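Local coordinates for protein ribose transcriptional regulator (Enterococcus faecium DO, PDB 4RK1) that binds ribose in its sugar-binding domain and, as a LacI-family regulator, probably represses transcription through DNA binding, at residues 223-226 and 231-234; 117-122 and 274-279; 65-70 and 81-86; 74-79 and 97-102; 29-34 and 238-243. All coordinates share one frame; numbering follows the deposited sequence.

Contact 1 (223-226 and 231-234)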
# COMPACT_ATOMS: atom_id res chain seq x y z
N ASP B 223 7.43 -5.19 3.16
CA ASP B 223 7.36 -6.59 2.69
C ASP B 223 7.89 -6.81 1.27
O ASP B 223 8.56 -7.81 1.00
CB ASP B 223 5.91 -7.12 2.76
CG ASP B 223 5.45 -7.44 4.17
OD1 ASP B 223 6.28 -7.38 5.10
OD2 ASP B 223 4.26 -7.76 4.35
N MSE B 224 7.60 -5.87 0.38
CA MSE B 224 7.99 -5.98 -1.04
C MSE B 224 9.47 -6.21 -1.27
O MSE B 224 9.86 -6.77 -2.31
CB MSE B 224 7.48 -4.76 -1.81
CG MSE B 224 7.52 -4.90 -3.33
SE MSE B 224 6.15 -6.19 -3.95
CE MSE B 224 6.95 -6.76 -5.66
N CYS B 225 10.31 -5.79 -0.32
CA CYS B 225 11.77 -6.02 -0.41
C CYS B 225 12.15 -7.48 -0.69
O CYS B 225 13.15 -7.76 -1.33
CB CYS B 225 12.46 -5.61 0.89
SG CYS B 225 12.54 -3.83 1.18
N GLU B 226 11.33 -8.40 -0.20
CA GLU B 226 11.59 -9.83 -0.37
C GLU B 226 10.98 -10.43 -1.64
O GLU B 226 11.19 -11.61 -1.92
CB GLU B 226 11.09 -10.59 0.88
CG GLU B 226 11.86 -10.20 2.13
CD GLU B 226 11.77 -11.21 3.25
OE1 GLU B 226 10.65 -11.67 3.56
OE2 GLU B 226 12.82 -11.53 3.83
N LYS B 231 16.64 -9.43 -4.05
CA LYS B 231 16.02 -8.94 -2.83
C LYS B 231 16.82 -7.76 -2.27
O LYS B 231 18.05 -7.76 -2.27
CB LYS B 231 15.91 -10.04 -1.79
CG LYS B 231 14.98 -11.19 -2.16
CD LYS B 231 15.13 -12.29 -1.12
CE LYS B 231 13.94 -13.22 -1.03
NZ LYS B 231 13.59 -13.86 -2.31
N LEU B 232 16.09 -6.76 -1.80
CA LEU B 232 16.67 -5.48 -1.44
C LEU B 232 17.25 -5.49 -0.04
O LEU B 232 16.59 -5.79 0.95
CB LEU B 232 15.62 -4.38 -1.56
CG LEU B 232 16.03 -2.95 -1.22
CD1 LEU B 232 17.17 -2.46 -2.11
CD2 LEU B 232 14.84 -2.01 -1.36
N THR B 233 18.52 -5.12 0.02
CA THR B 233 19.23 -4.84 1.24
C THR B 233 18.72 -3.51 1.74
O THR B 233 18.59 -2.56 0.96
CB THR B 233 20.74 -4.83 0.97
OG1 THR B 233 21.15 -6.17 0.66
CG2 THR B 233 21.54 -4.30 2.14
N THR B 234 18.42 -3.43 3.03
CA THR B 234 17.71 -2.27 3.56
C THR B 234 17.89 -2.13 5.08
O THR B 234 18.34 -3.05 5.74
CB THR B 234 16.21 -2.35 3.19
OG1 THR B 234 15.55 -1.13 3.53
CG2 THR B 234 15.52 -3.53 3.90
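Leu232 N donates to Cys225 O at 3.1 Å. This bond joins the 3-10 turn 223-226 to the chain entering strand 233-236. Lys231, one residue earlier, runs along the two last carbonyls of the turn. Its CB lies 3.6 Å from Cys225 O. CG moves on to Glu226 O at 3.8 Å, and CD stays beside the same oxygen. CE comes closest of the chain's carbons, 3.3 Å from Glu226 O. A bend at the last torsion, chi4 56°, brings NZ back to this carbonyl, where it makes a weak hydrogen bond of 3.3 Å to Glu226 O. The stronger partner of NZ is Glu205 of the second subunit, through a salt bridge. On the buried side Cys225 SG touches two methyls, Leu232 CD2 at 3.9 Å and Thr234 CG2 at 4.0 Å. Thr234 OG1 bonds to Asp193 instead. Helix 193-205 also packs on Cys225 and Leu232. The contact thus pairs an apolar interior with a charged outer end. Lys231 probably links the fold of this loop to the dimer interface, with the Glu226 carbonyl perhaps adding a little to the hold on its ammonium.

Contact 2 (117-122 and 274-279)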
# COMPACT_ATOMS: atom_id res chain seq x y z
N GLY B 117 25.43 3.80 5.47
CA GLY B 117 26.72 4.31 5.06
C GLY B 117 27.86 3.36 5.31
O GLY B 117 28.67 3.11 4.42
N MSE B 118 27.92 2.81 6.53
CA MSE B 118 29.02 1.92 6.91
C MSE B 118 29.03 0.67 6.06
O MSE B 118 30.11 0.15 5.71
CB MSE B 118 29.00 1.57 8.40
CG MSE B 118 29.17 2.77 9.33
SE MSE B 118 30.94 3.64 9.21
CE MSE B 118 31.90 2.24 10.23
N HIS B 119 27.85 0.18 5.70
CA HIS B 119 27.75 -0.99 4.84
C HIS B 119 28.32 -0.74 3.43
O HIS B 119 29.17 -1.50 2.95
CB HIS B 119 26.30 -1.46 4.74
CG HIS B 119 26.11 -2.64 3.83
ND1 HIS B 119 26.57 -3.90 4.14
CD2 HIS B 119 25.52 -2.75 2.62
CE1 HIS B 119 26.27 -4.73 3.16
NE2 HIS B 119 25.63 -4.06 2.22
N LEU B 120 27.86 0.33 2.78
CA LEU B 120 28.36 0.68 1.45
C LEU B 120 29.86 0.97 1.46
O LEU B 120 30.59 0.55 0.56
CB LEU B 120 27.60 1.89 0.88
CG LEU B 120 26.14 1.65 0.44
CD1 LEU B 120 25.49 2.94 -0.04
CD2 LEU B 120 26.05 0.59 -0.65
N LEU B 121 30.33 1.69 2.48
CA LEU B 121 31.75 2.03 2.59
C LEU B 121 32.60 0.80 2.88
O LEU B 121 33.69 0.68 2.34
CB LEU B 121 31.97 3.10 3.65
CG LEU B 121 31.34 4.45 3.32
CD1 LEU B 121 31.12 5.29 4.58
CD2 LEU B 121 32.15 5.21 2.28
N SER B 122 32.11 -0.14 3.69
CA SER B 122 32.84 -1.39 3.94
C SER B 122 33.03 -2.19 2.66
O SER B 122 33.98 -2.97 2.54
CB SER B 122 32.12 -2.27 4.96
OG SER B 122 30.96 -2.85 4.39
N PHE B 274 20.63 -8.94 -1.20
CA PHE B 274 21.43 -9.25 -2.39
C PHE B 274 21.56 -8.11 -3.38
O PHE B 274 21.97 -8.32 -4.52
CB PHE B 274 20.84 -10.49 -3.05
CG PHE B 274 21.02 -11.73 -2.21
CD1 PHE B 274 22.25 -12.37 -2.17
CD2 PHE B 274 19.99 -12.21 -1.42
CE1 PHE B 274 22.44 -13.49 -1.37
CE2 PHE B 274 20.17 -13.34 -0.63
CZ PHE B 274 21.39 -13.98 -0.61
N SER B 275 21.29 -6.89 -2.92
CA SER B 275 21.33 -5.71 -3.78
C SER B 275 22.62 -4.91 -3.62
O SER B 275 22.76 -3.85 -4.22
CB SER B 275 20.12 -4.81 -3.53
OG SER B 275 20.09 -4.33 -2.21
N THR B 276 23.55 -5.41 -2.81
CA THR B 276 24.87 -4.79 -2.69
C THR B 276 25.98 -5.81 -2.92
O THR B 276 25.78 -7.00 -2.69
CB THR B 276 25.11 -4.12 -1.31
OG1 THR B 276 25.23 -5.12 -0.28
CG2 THR B 276 23.99 -3.17 -0.98
N ALA B 277 27.14 -5.32 -3.34
CA ALA B 277 28.31 -6.18 -3.49
C ALA B 277 29.62 -5.36 -3.40
O ALA B 277 29.60 -4.14 -3.59
CB ALA B 277 28.24 -6.92 -4.82
N PRO B 278 30.74 -6.03 -3.07
CA PRO B 278 32.02 -5.32 -3.03
C PRO B 278 32.33 -4.67 -4.37
O PRO B 278 32.07 -5.27 -5.41
CB PRO B 278 33.04 -6.43 -2.78
CG PRO B 278 32.27 -7.53 -2.14
CD PRO B 278 30.89 -7.45 -2.74
N LEU B 279 32.86 -3.45 -4.35
CA LEU B 279 33.28 -2.78 -5.57
C LEU B 279 34.47 -3.51 -6.19
O LEU B 279 35.41 -3.87 -5.48
CB LEU B 279 33.65 -1.33 -5.29
CG LEU B 279 34.06 -0.46 -6.48
CD1 LEU B 279 32.91 -0.34 -7.48
CD2 LEU B 279 34.50 0.92 -6.01
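His119 and Thr276 reach toward each other from opposite directions and meet in one short bond. His119 NE2 and Thr276 OG1 are 2.7 Å apart at an angle of 161°, and either could be the donor. The hydroxyl sits at the edge of the imidazole, in the ring plane. His119 CG lies anti to the backbone N, chi1 178°, which carries the ring off helix 109-122 toward the tail. The methyl of Thr276 adds to the tight part, with CG2 3.7 Å from His119 NE2 and 3.9 Å from CD2. Phe270 meets the same imidazole, with the ring planes at about 45°. Leu120 gives looser, buried packing, its CD2 4.3 Å from Thr276 CG2. Toward the end of the chain the fit opens. Pro278 and Leu279 are exposed and do not touch 117-122. Here the tail is held by other parts of the fold. Ala277 bonds to Ser215 and His125, and Leu279 pairs with Leu123 through the backbone. The contact therefore rests mainly on one directional polar bond at a partly exposed site. The geometry would probably suit a neutral imidazole as well as a protonated one, though a protonated ring could only be the donor.

Contact 3 (65-70 and 81-86)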
# COMPACT_ATOMS: atom_id res chain seq x y z
N ASP B 65 -11.86 10.46 19.60
CA ASP B 65 -11.45 10.40 21.01
C ASP B 65 -9.98 10.71 21.22
O ASP B 65 -9.58 11.29 22.23
CB ASP B 65 -11.75 9.01 21.60
CG ASP B 65 -11.85 9.01 23.12
OD1 ASP B 65 -12.46 9.93 23.70
OD2 ASP B 65 -11.33 8.06 23.75
N GLY B 66 -9.15 10.31 20.27
CA GLY B 66 -7.70 10.50 20.38
C GLY B 66 -7.09 10.36 19.01
O GLY B 66 -7.75 9.85 18.10
N PHE B 67 -5.86 10.83 18.85
CA PHE B 67 -5.18 10.84 17.56
C PHE B 67 -3.77 10.29 17.61
O PHE B 67 -3.07 10.42 18.60
CB PHE B 67 -5.13 12.26 16.99
CG PHE B 67 -6.48 12.83 16.70
CD1 PHE B 67 -7.25 13.37 17.72
CD2 PHE B 67 -6.99 12.82 15.42
CE1 PHE B 67 -8.51 13.90 17.46
CE2 PHE B 67 -8.24 13.34 15.15
CZ PHE B 67 -9.00 13.89 16.17
N ILE B 68 -3.36 9.69 16.50
CA ILE B 68 -1.99 9.27 16.30
C ILE B 68 -1.53 9.97 15.03
O ILE B 68 -2.10 9.76 13.97
CB ILE B 68 -1.88 7.76 16.17
CG1 ILE B 68 -2.42 7.10 17.46
CG2 ILE B 68 -0.44 7.35 15.90
CD1 ILE B 68 -2.60 5.60 17.36
N ILE B 69 -0.51 10.80 15.17
CA ILE B 69 -0.16 11.79 14.16
C ILE B 69 1.26 11.54 13.69
O ILE B 69 2.23 11.75 14.43
CB ILE B 69 -0.26 13.22 14.75
CG1 ILE B 69 -1.67 13.45 15.31
CG2 ILE B 69 0.08 14.26 13.69
CD1 ILE B 69 -1.87 14.78 16.00
N ALA B 70 1.38 11.10 12.44
CA ALA B 70 2.66 10.75 11.83
C ALA B 70 3.09 11.76 10.77
O ALA B 70 4.17 11.61 10.19
CB ALA B 70 2.58 9.36 11.23
N GLU B 81 -5.61 24.32 19.13
CA GLU B 81 -6.97 24.82 18.96
C GLU B 81 -8.01 23.72 19.07
O GLU B 81 -9.10 23.94 19.59
CB GLU B 81 -7.10 25.54 17.60
CG GLU B 81 -8.50 26.04 17.27
CD GLU B 81 -9.02 27.05 18.29
OE1 GLU B 81 -8.20 27.83 18.83
OE2 GLU B 81 -10.24 27.07 18.54
N ASN B 82 -7.68 22.52 18.61
CA ASN B 82 -8.66 21.45 18.53
C ASN B 82 -8.45 20.34 19.56
O ASN B 82 -9.35 20.04 20.34
CB ASN B 82 -8.66 20.89 17.11
CG ASN B 82 -9.09 21.93 16.08
OD1 ASN B 82 -10.25 22.34 16.05
ND2 ASN B 82 -8.15 22.39 15.26
N LEU B 83 -7.26 19.74 19.58
CA LEU B 83 -7.05 18.59 20.46
C LEU B 83 -6.94 18.99 21.94
O LEU B 83 -7.59 18.40 22.82
CB LEU B 83 -5.83 17.79 20.02
CG LEU B 83 -5.78 17.32 18.56
CD1 LEU B 83 -4.71 16.24 18.39
CD2 LEU B 83 -7.13 16.82 18.08
N LYS B 84 -6.10 19.98 22.21
CA LYS B 84 -5.85 20.38 23.59
C LYS B 84 -7.07 21.05 24.20
O LYS B 84 -7.51 20.67 25.30
CB LYS B 84 -4.61 21.27 23.67
CG LYS B 84 -3.35 20.49 23.34
CD LYS B 84 -2.07 21.23 23.66
CE LYS B 84 -0.88 20.32 23.39
NZ LYS B 84 0.43 20.98 23.65
N LYS B 85 -7.66 22.00 23.49
CA LYS B 85 -8.90 22.62 23.96
C LYS B 85 -9.99 21.61 24.26
O LYS B 85 -10.74 21.79 25.22
CB LYS B 85 -9.43 23.65 22.96
CG LYS B 85 -8.64 24.93 22.93
CD LYS B 85 -9.40 26.03 22.19
CE LYS B 85 -8.60 27.32 22.15
NZ LYS B 85 -9.38 28.42 21.50
N GLN B 86 -10.09 20.55 23.45
CA GLN B 86 -11.18 19.58 23.63
C GLN B 86 -10.76 18.32 24.36
O GLN B 86 -11.51 17.35 24.38
CB GLN B 86 -11.80 19.22 22.27
CG GLN B 86 -12.33 20.42 21.49
CD GLN B 86 -13.39 21.19 22.27
OE1 GLN B 86 -14.18 20.61 23.00
NE2 GLN B 86 -13.41 22.50 22.09
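While Leu83 reaches Phe67 from one side of its helix, Lys85 NZ on the outer side forms a salt bridge with Glu81 OE1 at 3.0 Å. The ammonium comes from the syn side of that oxygen, 28° out of the carboxylate plane. A weaker bond goes to the other oxygen, OE2. This pair spans one turn, from i to i+4, and lies well away from strand 66-69. The strand is met by apolar groups alone. Leu83 uses both of its methyls: CD2 goes to Phe67, while CD1 is shared by Phe67 and Ile69. CD2 meets the CD1-CE1 side of the Phe67 ring obliquely, 3.3 Å from CE1 and 3.5 Å from CD1. That is a tight approach for two carbons. Leu83 CD1 meets Ile69 CD1 at 4.0 Å, the two side chains reaching tip to tip. It also rests 3.9 Å from Phe67 CD1, so the leucine straddles the gap between two side chains on the same face of the strand. In Ile69 the CG1 branch lies anti to the carbonyl carbon, chi1 -56°, and its extended chain sends CD1 out to the helix. Phe90 of the next strand touches both Ile69 and Leu83, and Thr60 of helix 55-61 touches Leu83. All three residues of the contact are buried. The arrangement belongs to the beta-alpha-beta unit of strand 66-69, helix 76-84 and strand 90-93, in which the crossover helix packs on the parallel sheet, as in the Rossmann-like subdomains of type I periplasmic binding proteins.

Contact 4 (74-79 and 97-102); sequences VSTDAI and KSEGFS
Thr76 opens helix 76-84 and faces Glu99 in the irregular segment 97-102, with their CA atoms 7.4 Å apart. Ser75 is the N-cap. Its OG accepts from Ala78 N at 3.0 Å and 159°, while its carbonyl takes Ile79 N in the first helical turn. In 97-102 the chain turns after Glu99, and Ser102 OG donates to Glu99 O at 2.7 Å from above the carbonyl plane. Glu99 is the central side chain. Its chain bends at chi2, -73°, which turns the carboxylate toward the helix start. Thr76 OG1 then donates to Glu99 OE2 at 2.7 Å, on the syn lone pair. The two segments belong to neighbouring connections of the parallel sheet in the N-terminal subdomain of this periplasmic-binding-protein fold. Helix 76-84 is the crossover of a beta-alpha-beta unit, and 97-102 runs from strand 90-93 to strand 103-107. Lys96 NZ makes a salt bridge to the same OE2, so this oxygen has two donors. The nearby helix N-terminus would probably stabilise the negative charge as well. Ile79 CD1 comes from the opposite direction, 4.0 Å from both CG and OE2 of Glu99, so an apolar methyl also borders the carboxylate. Phe90 packs against both of these side chains. In one of its two conformers exposed Lys97 crosses Thr76 at about a right angle, so this contact is doubtful.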
# COMPACT_ATOMS: atom_id res chain seq x y z
N VAL B 74 0.14 18.51 10.08
CA VAL B 74 -0.70 18.92 11.20
C VAL B 74 0.09 19.87 12.08
O VAL B 74 1.07 19.47 12.70
CB VAL B 74 -1.16 17.69 12.02
CG1 VAL B 74 -1.86 18.10 13.30
CG2 VAL B 74 -2.07 16.81 11.18
N SER B 75 -0.34 21.13 12.12
CA SER B 75 0.40 22.19 12.81
C SER B 75 0.18 22.18 14.32
O SER B 75 -0.81 21.65 14.83
CB SER B 75 -0.04 23.55 12.28
OG SER B 75 -1.39 23.80 12.61
N THR B 76 1.12 22.81 15.03
CA THR B 76 1.00 23.06 16.45
C THR B 76 -0.29 23.83 16.77
O THR B 76 -1.02 23.47 17.70
CB THR B 76 2.24 23.82 16.95
OG1 THR B 76 3.38 22.98 16.81
CG2 THR B 76 2.10 24.24 18.42
N ASP B 77 -0.58 24.88 16.00
CA ASP B 77 -1.79 25.68 16.19
C ASP B 77 -3.06 24.83 16.08
O ASP B 77 -3.96 24.94 16.90
CB ASP B 77 -1.87 26.83 15.18
CG ASP B 77 -0.83 27.92 15.44
OD1 ASP B 77 -0.32 28.03 16.58
OD2 ASP B 77 -0.53 28.68 14.50
N ALA B 78 -3.12 23.99 15.05
CA ALA B 78 -4.28 23.12 14.86
C ALA B 78 -4.43 22.14 16.02
O ALA B 78 -5.54 21.83 16.44
CB ALA B 78 -4.18 22.38 13.53
N ILE B 79 -3.30 21.65 16.54
CA ILE B 79 -3.34 20.74 17.69
C ILE B 79 -3.85 21.46 18.95
O ILE B 79 -4.72 20.96 19.66
CB ILE B 79 -1.96 20.09 17.94
CG1 ILE B 79 -1.68 19.07 16.82
CG2 ILE B 79 -1.92 19.40 19.30
CD1 ILE B 79 -0.25 18.59 16.77
N LYS B 97 6.86 16.50 14.51
CA LYS B 97 7.72 16.96 15.61
C LYS B 97 7.02 16.80 16.95
O LYS B 97 5.79 16.77 17.02
CB LYS B 97 8.14 18.42 15.42
CG LYS B 97 7.03 19.45 15.62
CD LYS B 97 7.58 20.82 15.96
CE LYS B 97 6.46 21.79 16.31
NZ LYS B 97 6.89 22.87 17.24
N SER B 98 7.81 16.73 18.01
CA SER B 98 7.28 16.58 19.36
C SER B 98 6.43 17.78 19.77
O SER B 98 6.59 18.89 19.24
CB SER B 98 8.42 16.31 20.36
OG SER B 98 8.82 14.94 20.26
N GLU B 99 5.50 17.53 20.68
CA GLU B 99 4.55 18.54 21.15
C GLU B 99 4.44 18.36 22.65
O GLU B 99 4.49 17.23 23.14
CB GLU B 99 3.17 18.32 20.52
CG GLU B 99 3.10 18.57 19.02
CD GLU B 99 3.15 20.04 18.65
OE1 GLU B 99 3.09 20.90 19.55
OE2 GLU B 99 3.25 20.34 17.44
N GLY B 100 4.28 19.46 23.38
CA GLY B 100 4.03 19.39 24.81
C GLY B 100 2.77 18.61 25.13
O GLY B 100 1.76 18.72 24.43
N PHE B 101 2.84 17.83 26.20
CA PHE B 101 1.72 17.03 26.68
C PHE B 101 1.21 16.06 25.63
O PHE B 101 -0.00 15.92 25.39
CB PHE B 101 0.60 17.93 27.23
CG PHE B 101 1.01 18.75 28.43
CD1 PHE B 101 1.82 18.22 29.43
CD2 PHE B 101 0.55 20.06 28.58
CE1 PHE B 101 2.17 18.97 30.54
CE2 PHE B 101 0.90 20.81 29.69
CZ PHE B 101 1.71 20.26 30.67
N SER B 102 2.16 15.39 25.00
CA SER B 102 1.88 14.25 24.13
C SER B 102 2.97 13.22 24.38
O SER B 102 4.06 13.55 24.85
CB SER B 102 1.89 14.66 22.66
OG SER B 102 3.17 15.10 22.24

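Contact 5 (29-34 and 238-243); sequences IEDILY and PIFELG
Ile29 and Gly243 are the nearest backbone pair of 29-34 and 238-243, with CA atoms only 4.4 Å apart. Gly243 has no side chain to hold the helices apart here. The contacts at this point are carbon to oxygen. Ile29 CG1 lies 3.2 Å from Gly243 O, and Ile29 CA makes a CA-H...O contact with the same oxygen at 3.5 Å and 132°. Gly243 O also accepts from Ser246 OG, so a hydrogen bond and carbon contacts share one carbonyl. The second kind is van der Waals contact of a ring with an aspartate. With chi1 at -176° the Phe240 ring swings away from its own N and over to Asp31. Its CZ atom does the touching, 3.7 Å from Asp31 CB and 3.8 Å from Asp31 CG. The side chains cross at about a right angle, and the carboxylate plane is turned 51° from the ring. The carboxylate has its polar partner elsewhere: OD2 accepts from Gln244 NE2, just after the segment. The second subunit lies near this end of helix 20-33. This is glycine-mediated close helix packing within the N-terminal subdomain of a type I periplasmic-binding-protein fold, where a helix from late in the chain returns to lie beside the first helix.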
# COMPACT_ATOMS: atom_id res chain seq x y z
N ILE B 29 -1.33 -0.45 14.58
CA ILE B 29 -2.24 0.34 15.42
C ILE B 29 -3.56 -0.40 15.63
O ILE B 29 -3.99 -0.60 16.77
CB ILE B 29 -2.50 1.72 14.80
CG1 ILE B 29 -1.23 2.57 14.87
CG2 ILE B 29 -3.64 2.43 15.52
CD1 ILE B 29 -1.25 3.79 13.95
N GLU B 30 -4.18 -0.83 14.53
CA GLU B 30 -5.47 -1.55 14.56
C GLU B 30 -5.39 -2.80 15.41
O GLU B 30 -6.34 -3.14 16.12
CB GLU B 30 -5.91 -1.94 13.15
CG GLU B 30 -6.37 -0.78 12.30
CD GLU B 30 -6.58 -1.18 10.86
OE1 GLU B 30 -6.13 -2.28 10.46
OE2 GLU B 30 -7.21 -0.40 10.12
N ASP B 31 -4.27 -3.51 15.32
CA ASP B 31 -4.03 -4.73 16.07
C ASP B 31 -4.24 -4.53 17.57
O ASP B 31 -4.78 -5.39 18.25
CB ASP B 31 -2.60 -5.22 15.83
CG ASP B 31 -2.29 -6.51 16.58
OD1 ASP B 31 -2.83 -7.57 16.19
OD2 ASP B 31 -1.50 -6.48 17.53
N ILE B 32 -3.80 -3.38 18.08
CA ILE B 32 -3.94 -3.07 19.49
C ILE B 32 -5.32 -2.48 19.80
O ILE B 32 -5.97 -2.88 20.76
CB ILE B 32 -2.84 -2.08 19.93
CG1 ILE B 32 -1.45 -2.71 19.74
CG2 ILE B 32 -3.06 -1.61 21.36
CD1 ILE B 32 -1.22 -4.04 20.44
N LEU B 33 -5.76 -1.52 19.00
CA LEU B 33 -7.01 -0.82 19.29
C LEU B 33 -8.23 -1.72 19.17
O LEU B 33 -9.17 -1.59 19.97
CB LEU B 33 -7.16 0.40 18.38
CG LEU B 33 -6.12 1.52 18.57
CD1 LEU B 33 -6.49 2.73 17.74
CD2 LEU B 33 -5.96 1.90 20.03
N TYR B 34 -8.22 -2.63 18.20
CA TYR B 34 -9.31 -3.60 17.99
C TYR B 34 -9.64 -4.37 19.26
O TYR B 34 -10.80 -4.59 19.57
CB TYR B 34 -8.94 -4.59 16.87
CG TYR B 34 -9.90 -5.74 16.67
CD1 TYR B 34 -11.09 -5.57 15.97
CD2 TYR B 34 -9.60 -7.01 17.17
CE1 TYR B 34 -11.97 -6.63 15.79
CE2 TYR B 34 -10.48 -8.08 16.99
CZ TYR B 34 -11.66 -7.88 16.30
OH TYR B 34 -12.53 -8.93 16.11
N PRO B 238 11.01 -1.28 12.68
CA PRO B 238 10.03 -2.26 13.17
C PRO B 238 8.62 -1.68 13.01
O PRO B 238 8.03 -1.17 13.97
CB PRO B 238 10.42 -2.41 14.65
CG PRO B 238 10.95 -1.06 15.02
CD PRO B 238 11.62 -0.52 13.78
N ILE B 239 8.10 -1.76 11.79
CA ILE B 239 6.97 -0.92 11.35
C ILE B 239 5.70 -1.27 12.10
O ILE B 239 5.02 -0.42 12.66
CB ILE B 239 6.68 -1.05 9.84
CG1 ILE B 239 7.94 -0.84 9.00
CG2 ILE B 239 5.61 -0.04 9.42
CD1 ILE B 239 7.80 -1.30 7.57
N PHE B 240 5.37 -2.56 12.10
CA PHE B 240 4.16 -3.05 12.74
C PHE B 240 4.22 -2.75 14.23
O PHE B 240 3.24 -2.27 14.81
CB PHE B 240 4.03 -4.56 12.47
CG PHE B 240 2.75 -5.17 12.99
CD1 PHE B 240 1.58 -5.09 12.27
CD2 PHE B 240 2.75 -5.88 14.19
CE1 PHE B 240 0.41 -5.69 12.73
CE2 PHE B 240 1.58 -6.46 14.67
CZ PHE B 240 0.42 -6.37 13.93
N GLU B 241 5.37 -3.01 14.85
CA GLU B 241 5.58 -2.77 16.28
C GLU B 241 5.49 -1.30 16.63
O GLU B 241 5.02 -0.95 17.71
CB GLU B 241 6.94 -3.30 16.75
CG GLU B 241 7.16 -3.25 18.26
CD GLU B 241 8.59 -3.58 18.68
OE1 GLU B 241 9.39 -4.00 17.83
OE2 GLU B 241 8.91 -3.42 19.87
N LEU B 242 5.98 -0.44 15.74
CA LEU B 242 5.86 1.01 15.88
C LEU B 242 4.39 1.41 15.98
O LEU B 242 4.00 2.19 16.84
CB LEU B 242 6.53 1.70 14.69
CG LEU B 242 6.44 3.22 14.58
CD1 LEU B 242 7.08 3.87 15.79
CD2 LEU B 242 7.10 3.68 13.30
N GLY B 243 3.56 0.83 15.12
CA GLY B 243 2.12 1.05 15.18
C GLY B 243 1.49 0.57 16.46
O GLY B 243 0.72 1.30 17.10

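Contact 3 is the apolar core of the set. Contact 1 is also buried, though it runs from a thiol and methyls to a charged end. Contacts 2, 4 and 5 are only partly buried. Contacts 1 and 5 both reach the second subunit. Contacts 3 and 4 share helix 76-84, their centres about 9 Å apart: its inner face meets strand side chains, its start a carboxylate. Contact 5 brings a late helix to the same half of the fold, and Ile29 touches Ile68 of contact 3. Contacts 1 and 2 touch each other on the other side of the chain's centre. Polar bonds cross contacts 1, 2 and 4, whereas contacts 3 and 5 rely on packing.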